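Local coordinates for protein HTH-type transcriptional regulator Rv1985c/MT2039 (Mycobacterium tuberculosis, PDB 3ISP) that probably activates expression of the exporter LysE and represses its own gene, acting as a homodimeric, DNA-binding transcription factor of the LysR family, at residues L166-R171 and G238-K243; D180-A185 and K208-A213; K189-A194 and T215-F220; L193-D198 and P222-F227. All blocks are in the same frame, centred on the assembly; numbering follows the deposited sequence.

How the contacts relate
All four contacts lie in the regulatory domain, and their chemistry follows their place. Contact 1 is buried and is true sheet: regular antiparallel backbone bonds at the strand that is outermost within the chain. Contact 2 is its opposite, a surface patch where rings and an alanine do the work. Contacts 3 and 4 are partly buried; they start from the same loop, share L193 and A194, and both touch the second subunit. Contact 3 depends on backbone bonds between two irregular chains, whereas contact 4 rests on aromatic packing against a helix start. F227 of contact 4 meets F240 of contact 1, so these two join directly. Contacts 2, 3 and 4 are nested within the chain loop closed by contact 1.

Contact 1 (L166-R171 and G238-K243); sequences LPVASR and GMFPEK
L166 pairs with F240 through two backbone bonds: its N donates to F240 O at 3.0 Å, and its O accepts from F240 N. The L166 side chain leans past the end of strand 238-241, where CD1 lies 3.6 Å from E242 CG, so the aliphatic part of the glutamate covers the methyl at the start of helix 242-251. P167 has no N-H to give and faces M239 as a non-hydrogen-bonded pair. Here the methionine chain, bent at chi2 (-76°) and again at chi3, folds back against the proline and brings its CE to 3.9 Å from P167 CG. L205 of helix 201-210 packs against both residues. V168 restores the backbone bonding: its N gives a nearly straight bond to G238 O (2.9 Å, 174° at the hydrogen) and its O receives G238 N. On the face shared with L166 and F240, V168 CG2 approaches the F240 ring obliquely near CD2. The other edge of 166-169 bonds to strand 255-271, while 238-241 is the outermost strand within the chain. Such an antiparallel edge pair belongs to the mixed sheet of the LysR regulatory domain, which has the fold of periplasmic binding proteins.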
loop_
_atom_site.group_PDB
_atom_site.type_symbol
_atom_site.label_atom_id
_atom_site.label_comp_id
_atom_site.label_asym_id
_atom_site.label_seq_id
_atom_site.Cartn_x
_atom_site.Cartn_y
_atom_site.Cartn_z
ATOM N N LEU A 166 -19.021 -25.061 1.614
ATOM C CA LEU A 166 -20.278 -25.231 0.868
ATOM C C LEU A 166 -20.837 -23.882 0.476
ATOM O O LEU A 166 -20.912 -22.990 1.311
ATOM C CB LEU A 166 -21.306 -25.957 1.730
ATOM C CG LEU A 166 -20.739 -27.242 2.327
ATOM C CD1 LEU A 166 -21.718 -27.948 3.251
ATOM C CD2 LEU A 166 -20.321 -28.147 1.188
ATOM N N PRO A 167 -21.244 -23.724 -0.790
ATOM C CA PRO A 167 -21.879 -22.478 -1.241
ATOM C C PRO A 167 -23.326 -22.445 -0.763
ATOM O O PRO A 167 -24.118 -23.261 -1.234
ATOM C CB PRO A 167 -21.865 -22.596 -2.768
ATOM C CG PRO A 167 -21.233 -23.941 -3.077
ATOM C CD PRO A 167 -21.274 -24.758 -1.826
ATOM N N VAL A 168 -23.670 -21.543 0.151
ATOM C CA VAL A 168 -24.991 -21.603 0.755
ATOM C C VAL A 168 -25.753 -20.277 0.788
ATOM O O VAL A 168 -25.227 -19.226 0.407
ATOM C CB VAL A 168 -24.944 -22.216 2.171
ATOM C CG1 VAL A 168 -24.713 -23.695 2.094
ATOM C CG2 VAL A 168 -23.874 -21.547 2.996
ATOM N N ALA A 169 -27.009 -20.364 1.227
ATOM C CA ALA A 169 -27.917 -19.228 1.339
ATOM C C ALA A 169 -29.193 -19.707 2.003
ATOM O O ALA A 169 -29.407 -20.907 2.155
ATOM C CB ALA A 169 -28.232 -18.644 -0.028
ATOM N N SER A 170 -30.039 -18.765 2.398
ATOM C CA SER A 170 -31.328 -19.093 2.984
ATOM C C SER A 170 -32.322 -19.366 1.869
ATOM O O SER A 170 -32.123 -18.925 0.736
ATOM C CB SER A 170 -31.822 -17.930 3.826
ATOM O OG SER A 170 -32.128 -16.837 2.984
ATOM N N ARG A 171 -33.391 -20.090 2.188
ATOM C CA ARG A 171 -34.373 -20.486 1.180
ATOM C C ARG A 171 -35.042 -19.287 0.501
ATOM O O ARG A 171 -35.217 -19.283 -0.725
ATOM C CB ARG A 171 -35.423 -21.435 1.773
ATOM C CG ARG A 171 -34.856 -22.439 2.749
ATOM C CD ARG A 171 -35.672 -23.714 2.799
ATOM N NE ARG A 171 -35.027 -24.712 3.653
ATOM C CZ ARG A 171 -34.967 -26.013 3.376
ATOM N NH1 ARG A 171 -35.505 -26.484 2.256
ATOM N NH2 ARG A 171 -34.355 -26.843 4.214
ATOM N N GLY A 238 -22.871 -17.358 -0.084
ATOM C CA GLY A 238 -21.465 -17.308 0.275
ATOM C C GLY A 238 -20.892 -18.655 0.685
ATOM O O GLY A 238 -21.634 -19.587 0.987
ATOM N N MET A 239 -19.567 -18.763 0.700
ATOM C CA MET A 239 -18.921 -20.015 1.077
ATOM C C MET A 239 -18.734 -20.144 2.597
ATOM O O MET A 239 -18.133 -19.281 3.249
ATOM C CB MET A 239 -17.583 -20.151 0.355
ATOM C CG MET A 239 -17.620 -19.785 -1.114
ATOM S SD MET A 239 -18.372 -21.029 -2.163
ATOM C CE MET A 239 -18.128 -22.530 -1.243
ATOM N N PHE A 240 -19.233 -21.242 3.148
ATOM C CA PHE A 240 -19.211 -21.476 4.586
ATOM C C PHE A 240 -18.483 -22.756 4.957
ATOM O O PHE A 240 -18.709 -23.806 4.362
ATOM C CB PHE A 240 -20.644 -21.592 5.112
ATOM C CG PHE A 240 -21.296 -20.273 5.421
ATOM C CD1 PHE A 240 -21.491 -19.875 6.730
ATOM C CD2 PHE A 240 -21.731 -19.443 4.408
ATOM C CE1 PHE A 240 -22.104 -18.663 7.026
ATOM C CE2 PHE A 240 -22.351 -18.237 4.701
ATOM C CZ PHE A 240 -22.536 -17.846 6.013
ATOM N N PRO A 241 -17.617 -22.683 5.969
ATOM C CA PRO A 241 -17.041 -23.933 6.462
ATOM C C PRO A 241 -18.187 -24.878 6.740
ATOM O O PRO A 241 -19.131 -24.482 7.407
ATOM C CB PRO A 241 -16.377 -23.519 7.774
ATOM C CG PRO A 241 -16.054 -22.090 7.583
ATOM C CD PRO A 241 -17.177 -21.519 6.750
ATOM N N GLU A 242 -18.119 -26.099 6.227
ATOM C CA GLU A 242 -19.198 -27.047 6.437
ATOM C C GLU A 242 -19.585 -27.223 7.894
ATOM O O GLU A 242 -20.762 -27.331 8.191
ATOM C CB GLU A 242 -18.893 -28.401 5.810
ATOM C CG GLU A 242 -19.998 -29.401 6.022
ATOM C CD GLU A 242 -19.597 -30.797 5.624
ATOM O OE1 GLU A 242 -19.146 -30.967 4.475
ATOM O OE2 GLU A 242 -19.738 -31.718 6.460
ATOM N N LYS A 243 -18.624 -27.257 8.808
ATOM C CA LYS A 243 -18.970 -27.411 10.222
ATOM C C LYS A 243 -20.036 -26.389 10.634
ATOM O O LYS A 243 -20.903 -26.674 11.467
ATOM C CB LYS A 243 -17.739 -27.266 11.122
ATOM C CG LYS A 243 -17.977 -27.744 12.562
ATOM C CD LYS A 243 -16.779 -27.489 13.471
ATOM C CE LYS A 243 -16.910 -28.218 14.811
ATOM N NZ LYS A 243 -18.139 -27.846 15.583
#

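Contact 2 (D180-A185 and K208-A213); sequences DGFTAA and KAFRRA
F210 points an edge of its ring at the face of F182, a T-shaped (edge-to-face) pair with centroids 5.5 Å apart and planes at 66°. The leading atom is F210 CE1, which stands 4.1 Å from F182 CE2, above the rim of that ring and not its middle. F182 offers this face because its CG is anti to the backbone N (chi1 -160°), which carries the ring from the loop toward F210. F182 is also the centre of an inverse gamma turn, a tight bend that carries the chain on to T183 and A184. A184 then reaches the other ring from a different direction: it lies over one face of F210, CA above the ring and CB 3.6 Å from F210 CD2. One phenyl ring thus uses its edge on an aromatic neighbour and its face on an alanine. Just past the helix, R211 takes a positive phi (47°) and the chain turns, after which R212 sends its side chain back toward the loop. Its NH1 sits 3.9 Å from A184 CB, a loose, oblique approach at the exposed margin. The patch joins the C-terminal end of helix 201-210 to the loop that follows helix 171-177. F182 faces the body of the domain, touching L205 of helix 201-210 and V257 and C258 of strand 255-271, with W237 meeting its ring edge-to-face.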
loop_
_atom_site.group_PDB
_atom_site.type_symbol
_atom_site.label_atom_id
_atom_site.label_comp_id
_atom_site.label_asym_id
_atom_site.label_seq_id
_atom_site.Cartn_x
_atom_site.Cartn_y
_atom_site.Cartn_z
ATOM N N ASP A 180 -34.513 -20.831 -10.553
ATOM C CA ASP A 180 -34.203 -21.696 -11.681
ATOM C C ASP A 180 -32.848 -22.372 -11.558
ATOM O O ASP A 180 -32.365 -22.972 -12.514
ATOM C CB ASP A 180 -34.304 -20.923 -12.994
ATOM C CG ASP A 180 -35.729 -20.845 -13.505
ATOM O OD1 ASP A 180 -36.584 -21.576 -12.956
ATOM O OD2 ASP A 180 -35.996 -20.062 -14.447
ATOM N N GLY A 181 -32.245 -22.277 -10.376
ATOM C CA GLY A 181 -30.968 -22.914 -10.114
ATOM C C GLY A 181 -29.763 -22.013 -10.321
ATOM O O GLY A 181 -29.898 -20.822 -10.595
ATOM N N PHE A 182 -28.577 -22.602 -10.216
ATOM C CA PHE A 182 -27.334 -21.843 -10.162
ATOM C C PHE A 182 -26.696 -21.654 -11.543
ATOM O O PHE A 182 -25.566 -22.087 -11.799
ATOM C CB PHE A 182 -26.364 -22.510 -9.169
ATOM C CG PHE A 182 -25.276 -21.599 -8.671
ATOM C CD1 PHE A 182 -25.530 -20.253 -8.430
ATOM C CD2 PHE A 182 -24.003 -22.090 -8.429
ATOM C CE1 PHE A 182 -24.527 -19.414 -7.973
ATOM C CE2 PHE A 182 -22.994 -21.257 -7.971
ATOM C CZ PHE A 182 -23.254 -19.921 -7.744
ATOM N N THR A 183 -27.430 -20.985 -12.426
ATOM C CA THR A 183 -26.954 -20.710 -13.772
ATOM C C THR A 183 -25.986 -19.533 -13.793
ATOM O O THR A 183 -25.954 -18.743 -12.859
ATOM C CB THR A 183 -28.130 -20.377 -14.678
ATOM O OG1 THR A 183 -29.155 -21.358 -14.488
ATOM C CG2 THR A 183 -27.697 -20.358 -16.142
ATOM N N ALA A 184 -25.205 -19.411 -14.860
ATOM C CA ALA A 184 -24.312 -18.264 -15.021
ATOM C C ALA A 184 -25.071 -16.967 -15.353
ATOM O O ALA A 184 -24.504 -15.873 -15.324
ATOM C CB ALA A 184 -23.238 -18.555 -16.075
ATOM N N ALA A 185 -26.351 -17.093 -15.681
ATOM C CA ALA A 185 -27.179 -15.915 -15.898
ATOM C C ALA A 185 -27.780 -15.508 -14.567
ATOM O O ALA A 185 -27.978 -14.321 -14.296
ATOM C CB ALA A 185 -28.282 -16.197 -16.921
ATOM N N LYS A 208 -14.922 -22.809 -10.657
ATOM C CA LYS A 208 -15.129 -24.246 -10.631
ATOM C C LYS A 208 -16.471 -24.619 -11.270
ATOM O O LYS A 208 -16.606 -25.658 -11.920
ATOM C CB LYS A 208 -15.057 -24.755 -9.190
ATOM C CG LYS A 208 -14.905 -26.255 -9.052
ATOM C CD LYS A 208 -14.588 -26.660 -7.619
ATOM C CE LYS A 208 -14.196 -28.129 -7.541
ATOM N NZ LYS A 208 -14.426 -28.725 -6.196
ATOM N N ALA A 209 -17.461 -23.750 -11.092
ATOM C CA ALA A 209 -18.825 -24.051 -11.503
ATOM C C ALA A 209 -19.084 -23.717 -12.963
ATOM O O ALA A 209 -19.910 -24.360 -13.615
ATOM C CB ALA A 209 -19.808 -23.309 -10.619
ATOM N N PHE A 210 -18.387 -22.707 -13.471
ATOM C CA PHE A 210 -18.656 -22.214 -14.815
ATOM C C PHE A 210 -17.386 -22.011 -15.633
ATOM O O PHE A 210 -17.394 -21.301 -16.636
ATOM C CB PHE A 210 -19.446 -20.905 -14.755
ATOM C CG PHE A 210 -20.699 -20.981 -13.924
ATOM C CD1 PHE A 210 -20.692 -20.576 -12.599
ATOM C CD2 PHE A 210 -21.888 -21.437 -14.472
ATOM C CE1 PHE A 210 -21.846 -20.631 -11.837
ATOM C CE2 PHE A 210 -23.045 -21.494 -13.715
ATOM C CZ PHE A 210 -23.025 -21.093 -12.399
ATOM N N ARG A 211 -16.300 -22.632 -15.193
ATOM C CA ARG A 211 -15.039 -22.633 -15.932
ATOM C C ARG A 211 -14.673 -21.228 -16.405
ATOM O O ARG A 211 -13.773 -21.046 -17.231
ATOM C CB ARG A 211 -15.129 -23.596 -17.121
ATOM C CG ARG A 211 -15.978 -24.835 -16.841
ATOM C CD ARG A 211 -16.780 -25.255 -18.068
ATOM N NE ARG A 211 -18.142 -25.675 -17.725
ATOM C CZ ARG A 211 -18.586 -26.929 -17.780
ATOM N NH1 ARG A 211 -17.780 -27.915 -18.169
ATOM N NH2 ARG A 211 -19.843 -27.200 -17.449
ATOM N N ARG A 212 -15.370 -20.241 -15.851
ATOM C CA ARG A 212 -15.248 -18.852 -16.270
ATOM C C ARG A 212 -15.049 -17.955 -15.047
ATOM O O ARG A 212 -14.284 -18.284 -14.141
ATOM C CB ARG A 212 -16.512 -18.435 -17.029
ATOM C CG ARG A 212 -16.371 -17.204 -17.916
ATOM C CD ARG A 212 -17.749 -16.668 -18.284
ATOM N NE ARG A 212 -18.679 -17.749 -18.604
ATOM C CZ ARG A 212 -19.994 -17.593 -18.732
ATOM N NH1 ARG A 212 -20.764 -18.636 -19.028
ATOM N NH2 ARG A 212 -20.544 -16.394 -18.563
ATOM N N ALA A 213 -15.750 -16.824 -15.032
ATOM C CA ALA A 213 -15.679 -15.864 -13.935
ATOM C C ALA A 213 -16.743 -14.809 -14.165
ATOM O O ALA A 213 -16.760 -14.148 -15.208
ATOM C CB ALA A 213 -14.299 -15.221 -13.849
#

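Contact 3 (K189-A194 and T215-F220); sequences KAPSLA and TRPTHF
Two extended loops of the LysR regulatory domain run side by side here at its dimer interface, the end-to-end directions of 189-194 and 216-220 being 28° apart, and S192 meets T218 in a single backbone bridge. The first bond goes from S192 N to P217 O at 2.7 Å. The return bond, H219 N to S192 O at 2.9 Å, meets the oxygen almost head-on (161° at the acceptor). S192 therefore gives with its N and accepts with its O to residues two apart, the pattern of parallel strands, though neither chain keeps up a regular strand. The CA of T218 also leans on S192 O, a CA-H...O contact of 3.1 Å. R216 runs its aliphatic chain and NE past the S192 side chain; OG lies close to NE, but the angle is too poor for a bond, and the guanidinium is instead held by a salt bridge from NH2 to D203. H219 sets its CB 3.8 Å from L193 CD2, while its ND1 bonds to the backbone N of L122 of the second subunit. T218 O likewise takes a bond from R96 of that subunit, and F220 adds backbone bonds to it, so it is mainly 215-220 that bonds to the partner. At the far end the A194 methyl sits at the edge of the F220 ring, CB 3.6 Å from CD2.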
loop_
_atom_site.group_PDB
_atom_site.type_symbol
_atom_site.label_atom_id
_atom_site.label_comp_id
_atom_site.label_asym_id
_atom_site.label_seq_id
_atom_site.Cartn_x
_atom_site.Cartn_y
_atom_site.Cartn_z
ATOM N N LYS A 189 -26.540 -12.232 -11.447
ATOM C CA LYS A 189 -27.529 -11.319 -10.880
ATOM C C LYS A 189 -27.741 -11.493 -9.374
ATOM O O LYS A 189 -27.890 -10.513 -8.648
ATOM C CB LYS A 189 -28.859 -11.419 -11.632
ATOM C CG LYS A 189 -28.756 -11.026 -13.094
ATOM C CD LYS A 189 -30.128 -10.776 -13.704
ATOM C CE LYS A 189 -30.988 -12.030 -13.670
ATOM N NZ LYS A 189 -32.409 -11.744 -14.036
ATOM N N ALA A 190 -27.756 -12.734 -8.904
ATOM C CA ALA A 190 -27.916 -12.992 -7.478
ATOM C C ALA A 190 -26.770 -12.361 -6.686
ATOM O O ALA A 190 -25.603 -12.499 -7.057
ATOM C CB ALA A 190 -27.990 -14.492 -7.207
ATOM N N PRO A 191 -27.098 -11.650 -5.599
ATOM C CA PRO A 191 -26.031 -11.058 -4.787
ATOM C C PRO A 191 -25.172 -12.122 -4.109
ATOM O O PRO A 191 -25.708 -13.032 -3.484
ATOM C CB PRO A 191 -26.804 -10.250 -3.735
ATOM C CG PRO A 191 -28.098 -9.948 -4.381
ATOM C CD PRO A 191 -28.427 -11.165 -5.194
ATOM N N SER A 192 -23.854 -12.015 -4.224
ATOM C CA SER A 192 -22.979 -12.897 -3.448
ATOM C C SER A 192 -22.448 -12.175 -2.211
ATOM O O SER A 192 -22.526 -10.957 -2.107
ATOM C CB SER A 192 -21.824 -13.443 -4.297
ATOM O OG SER A 192 -20.856 -12.442 -4.552
ATOM N N LEU A 193 -21.923 -12.940 -1.266
ATOM C CA LEU A 193 -21.263 -12.369 -0.108
ATOM C C LEU A 193 -19.739 -12.466 -0.228
ATOM O O LEU A 193 -19.195 -12.864 -1.261
ATOM C CB LEU A 193 -21.707 -13.099 1.149
ATOM C CG LEU A 193 -23.199 -13.169 1.409
ATOM C CD1 LEU A 193 -23.445 -13.814 2.759
ATOM C CD2 LEU A 193 -23.786 -11.771 1.342
ATOM N N ALA A 194 -19.066 -12.110 0.855
ATOM C CA ALA A 194 -17.617 -12.128 0.925
ATOM C C ALA A 194 -17.171 -11.388 2.182
ATOM O O ALA A 194 -17.855 -10.479 2.649
ATOM C CB ALA A 194 -17.012 -11.490 -0.310
ATOM N N THR A 215 -18.840 -11.435 -12.828
ATOM C CA THR A 215 -19.006 -10.318 -11.901
ATOM C C THR A 215 -20.478 -10.129 -11.495
ATOM O O THR A 215 -21.393 -10.185 -12.329
ATOM C CB THR A 215 -18.371 -9.007 -12.420
ATOM O OG1 THR A 215 -19.023 -8.587 -13.624
ATOM C CG2 THR A 215 -16.877 -9.208 -12.676
ATOM N N ARG A 216 -20.690 -9.927 -10.198
ATOM C CA ARG A 216 -22.032 -9.870 -9.619
ATOM C C ARG A 216 -22.123 -8.807 -8.537
ATOM O O ARG A 216 -21.109 -8.230 -8.137
ATOM C CB ARG A 216 -22.382 -11.221 -9.006
ATOM C CG ARG A 216 -21.331 -11.722 -8.030
ATOM C CD ARG A 216 -21.213 -13.232 -8.086
ATOM N NE ARG A 216 -20.131 -13.778 -7.257
ATOM C CZ ARG A 216 -18.839 -13.531 -7.440
ATOM N NH1 ARG A 216 -18.441 -12.708 -8.395
ATOM N NH2 ARG A 216 -17.948 -14.091 -6.651
ATOM N N PRO A 217 -23.342 -8.527 -8.061
ATOM C CA PRO A 217 -23.432 -7.698 -6.855
ATOM C C PRO A 217 -22.901 -8.485 -5.664
ATOM O O PRO A 217 -23.310 -9.629 -5.450
ATOM C CB PRO A 217 -24.941 -7.450 -6.708
ATOM C CG PRO A 217 -25.579 -8.523 -7.530
ATOM C CD PRO A 217 -24.657 -8.705 -8.692
ATOM N N THR A 218 -21.984 -7.893 -4.910
ATOM C CA THR A 218 -21.406 -8.593 -3.775
ATOM C C THR A 218 -21.283 -7.746 -2.504
ATOM O O THR A 218 -20.650 -6.683 -2.497
ATOM C CB THR A 218 -20.041 -9.250 -4.125
ATOM O OG1 THR A 218 -19.256 -9.388 -2.928
ATOM C CG2 THR A 218 -19.271 -8.414 -5.139
ATOM N N HIS A 219 -21.896 -8.246 -1.433
ATOM C CA HIS A 219 -21.813 -7.649 -0.110
ATOM C C HIS A 219 -20.524 -8.032 0.579
ATOM O O HIS A 219 -20.071 -9.163 0.452
ATOM C CB HIS A 219 -22.957 -8.159 0.757
ATOM C CG HIS A 219 -24.312 -7.723 0.298
ATOM N ND1 HIS A 219 -24.749 -6.421 0.405
ATOM C CD2 HIS A 219 -25.331 -8.420 -0.256
ATOM C CE1 HIS A 219 -25.974 -6.335 -0.073
ATOM N NE2 HIS A 219 -26.351 -7.533 -0.478
ATOM N N PHE A 220 -19.944 -7.105 1.335
ATOM C CA PHE A 220 -18.770 -7.426 2.148
ATOM C C PHE A 220 -19.053 -7.351 3.632
ATOM O O PHE A 220 -19.210 -6.272 4.193
ATOM C CB PHE A 220 -17.618 -6.527 1.776
ATOM C CG PHE A 220 -17.213 -6.683 0.364
ATOM C CD1 PHE A 220 -17.331 -5.637 -0.528
ATOM C CD2 PHE A 220 -16.752 -7.905 -0.092
ATOM C CE1 PHE A 220 -16.955 -5.800 -1.851
ATOM C CE2 PHE A 220 -16.385 -8.072 -1.407
ATOM C CZ PHE A 220 -16.489 -7.024 -2.288
#

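Contact 4 (L193-D198 and P222-F227); sequences LAWNRD and PTTEGF
The loop from L193 to W195 passes the start of helix 224-232, W195 and P222 coming nearest with their CA atoms 4.4 Å apart, in the regulatory domain of this LysR-family protein, which has the periplasmic-binding-protein fold. T223 is the N-cap of that helix: its OG1 accepts from G226 N at 2.9 Å, and in turn gives its own hydrogen to P222 O, in the carbonyl plane and on a lone pair. One threonine hydroxyl thus satisfies a helix N-H and is itself held in place. W195 covers this cap. The six-membered part of its indole lies with one face over the backbone of P222 and T223, the peptide N of T223 standing above the rim. The five-membered part meets the F227 ring obliquely, centroids 4.3 Å apart and planes at 36°. F227 gets there because its CG is anti to the backbone N (chi1 -162°), which sends the ring off the helix toward the loop. Its two faces are both used: W195 NE1 stands 3.3 Å above one, near the rim, and the L193 side chain packs on the opposite one. F240 of strand 238-241 also meets this ring. W195 also touches A103 of helix 103-107, and R197 makes a salt bridge to D123 of the second subunit, so the contact lies beside the subunit interface. The W195 backbone N bonds to the D199 carboxylate (OD2). Between the indole and L193, the F227 edge turns to the main chain, CE1 lying 3.4 Å from A194 N.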
loop_
_atom_site.group_PDB
_atom_site.type_symbol
_atom_site.label_atom_id
_atom_site.label_comp_id
_atom_site.label_asym_id
_atom_site.label_seq_id
_atom_site.Cartn_x
_atom_site.Cartn_y
_atom_site.Cartn_z
ATOM N N LEU A 193 -21.923 -12.940 -1.266
ATOM C CA LEU A 193 -21.263 -12.369 -0.108
ATOM C C LEU A 193 -19.739 -12.466 -0.228
ATOM O O LEU A 193 -19.195 -12.864 -1.261
ATOM C CB LEU A 193 -21.707 -13.099 1.149
ATOM C CG LEU A 193 -23.199 -13.169 1.409
ATOM C CD1 LEU A 193 -23.445 -13.814 2.759
ATOM C CD2 LEU A 193 -23.786 -11.771 1.342
ATOM N N ALA A 194 -19.066 -12.110 0.855
ATOM C CA ALA A 194 -17.617 -12.128 0.925
ATOM C C ALA A 194 -17.171 -11.388 2.182
ATOM O O ALA A 194 -17.855 -10.479 2.649
ATOM C CB ALA A 194 -17.012 -11.490 -0.310
ATOM N N TRP A 195 -16.027 -11.784 2.726
ATOM C CA TRP A 195 -15.485 -11.119 3.898
ATOM C C TRP A 195 -14.894 -9.774 3.532
ATOM O O TRP A 195 -14.928 -8.834 4.327
ATOM C CB TRP A 195 -14.426 -11.994 4.572
ATOM C CG TRP A 195 -15.036 -13.035 5.425
ATOM C CD1 TRP A 195 -15.947 -13.987 5.041
ATOM C CD2 TRP A 195 -14.806 -13.236 6.816
ATOM N NE1 TRP A 195 -16.299 -14.765 6.121
ATOM C CE2 TRP A 195 -15.611 -14.324 7.223
ATOM C CE3 TRP A 195 -14.003 -12.601 7.761
ATOM C CZ2 TRP A 195 -15.625 -14.791 8.528
ATOM C CZ3 TRP A 195 -14.026 -13.065 9.064
ATOM C CH2 TRP A 195 -14.830 -14.154 9.433
ATOM N N ASN A 196 -14.359 -9.696 2.320
ATOM C CA ASN A 196 -13.728 -8.479 1.820
ATOM C C ASN A 196 -13.178 -8.705 0.418
ATOM O O ASN A 196 -13.461 -9.731 -0.199
ATOM C CB ASN A 196 -12.622 -8.014 2.769
ATOM C CG ASN A 196 -11.579 -9.076 3.001
ATOM O OD1 ASN A 196 -10.924 -9.537 2.067
ATOM N ND2 ASN A 196 -11.418 -9.474 4.249
ATOM N N ARG A 197 -12.390 -7.766 -0.090
ATOM C CA ARG A 197 -11.912 -7.865 -1.473
ATOM C C ARG A 197 -10.938 -9.026 -1.678
ATOM O O ARG A 197 -10.960 -9.685 -2.718
ATOM C CB ARG A 197 -11.278 -6.550 -1.944
ATOM C CG ARG A 197 -11.923 -5.297 -1.369
ATOM C CD ARG A 197 -13.426 -5.408 -1.324
ATOM N NE ARG A 197 -14.004 -4.277 -0.612
ATOM C CZ ARG A 197 -14.405 -3.155 -1.200
ATOM N NH1 ARG A 197 -14.288 -3.021 -2.517
ATOM N NH2 ARG A 197 -14.925 -2.170 -0.475
ATOM N N ASP A 198 -10.098 -9.280 -0.680
ATOM C CA ASP A 198 -9.101 -10.346 -0.778
ATOM C C ASP A 198 -9.719 -11.750 -0.649
ATOM O O ASP A 198 -9.070 -12.762 -0.951
ATOM C CB ASP A 198 -7.978 -10.139 0.254
ATOM C CG ASP A 198 -7.409 -8.719 0.230
ATOM O OD1 ASP A 198 -7.565 -8.018 -0.805
ATOM O OD2 ASP A 198 -6.812 -8.302 1.255
ATOM N N PRO A 222 -17.673 -8.997 7.249
ATOM C CA PRO A 222 -16.626 -9.746 7.931
ATOM C C PRO A 222 -17.134 -10.327 9.245
ATOM O O PRO A 222 -18.235 -9.983 9.684
ATOM C CB PRO A 222 -15.578 -8.678 8.218
ATOM C CG PRO A 222 -16.184 -7.345 7.731
ATOM C CD PRO A 222 -17.632 -7.574 7.607
ATOM N N THR A 223 -16.313 -11.196 9.840
ATOM C CA THR A 223 -16.579 -11.899 11.102
ATOM C C THR A 223 -17.544 -13.061 10.926
ATOM O O THR A 223 -18.284 -13.127 9.950
ATOM C CB THR A 223 -17.033 -10.959 12.261
ATOM O OG1 THR A 223 -18.422 -10.652 12.138
ATOM C CG2 THR A 223 -16.225 -9.680 12.259
ATOM N N THR A 224 -17.521 -13.980 11.878
ATOM C CA THR A 224 -18.376 -15.154 11.807
ATOM C C THR A 224 -19.837 -14.759 11.984
ATOM O O THR A 224 -20.699 -15.168 11.194
ATOM C CB THR A 224 -17.976 -16.215 12.865
ATOM O OG1 THR A 224 -16.655 -16.688 12.582
ATOM C CG2 THR A 224 -18.946 -17.394 12.864
ATOM N N GLU A 225 -20.123 -13.964 13.014
ATOM C CA GLU A 225 -21.502 -13.543 13.251
ATOM C C GLU A 225 -21.973 -12.632 12.122
ATOM O O GLU A 225 -23.090 -12.767 11.631
ATOM C CB GLU A 225 -21.647 -12.862 14.621
ATOM C CG GLU A 225 -20.344 -12.242 15.165
ATOM C CD GLU A 225 -19.432 -13.255 15.861
ATOM O OE1 GLU A 225 -19.951 -14.272 16.383
ATOM O OE2 GLU A 225 -18.197 -13.028 15.895
ATOM N N GLY A 226 -21.100 -11.722 11.703
ATOM C CA GLY A 226 -21.404 -10.798 10.632
ATOM C C GLY A 226 -21.722 -11.496 9.329
ATOM O O GLY A 226 -22.750 -11.216 8.709
ATOM N N PHE A 227 -20.836 -12.400 8.910
ATOM C CA PHE A 227 -21.003 -13.146 7.667
ATOM C C PHE A 227 -22.187 -14.063 7.808
ATOM O O PHE A 227 -22.931 -14.268 6.851
ATOM C CB PHE A 227 -19.766 -13.990 7.382
ATOM C CG PHE A 227 -19.641 -14.451 5.954
ATOM C CD1 PHE A 227 -19.257 -13.568 4.957
ATOM C CD2 PHE A 227 -19.849 -15.774 5.619
ATOM C CE1 PHE A 227 -19.115 -13.984 3.644
ATOM C CE2 PHE A 227 -19.701 -16.203 4.306
ATOM C CZ PHE A 227 -19.336 -15.301 3.319
#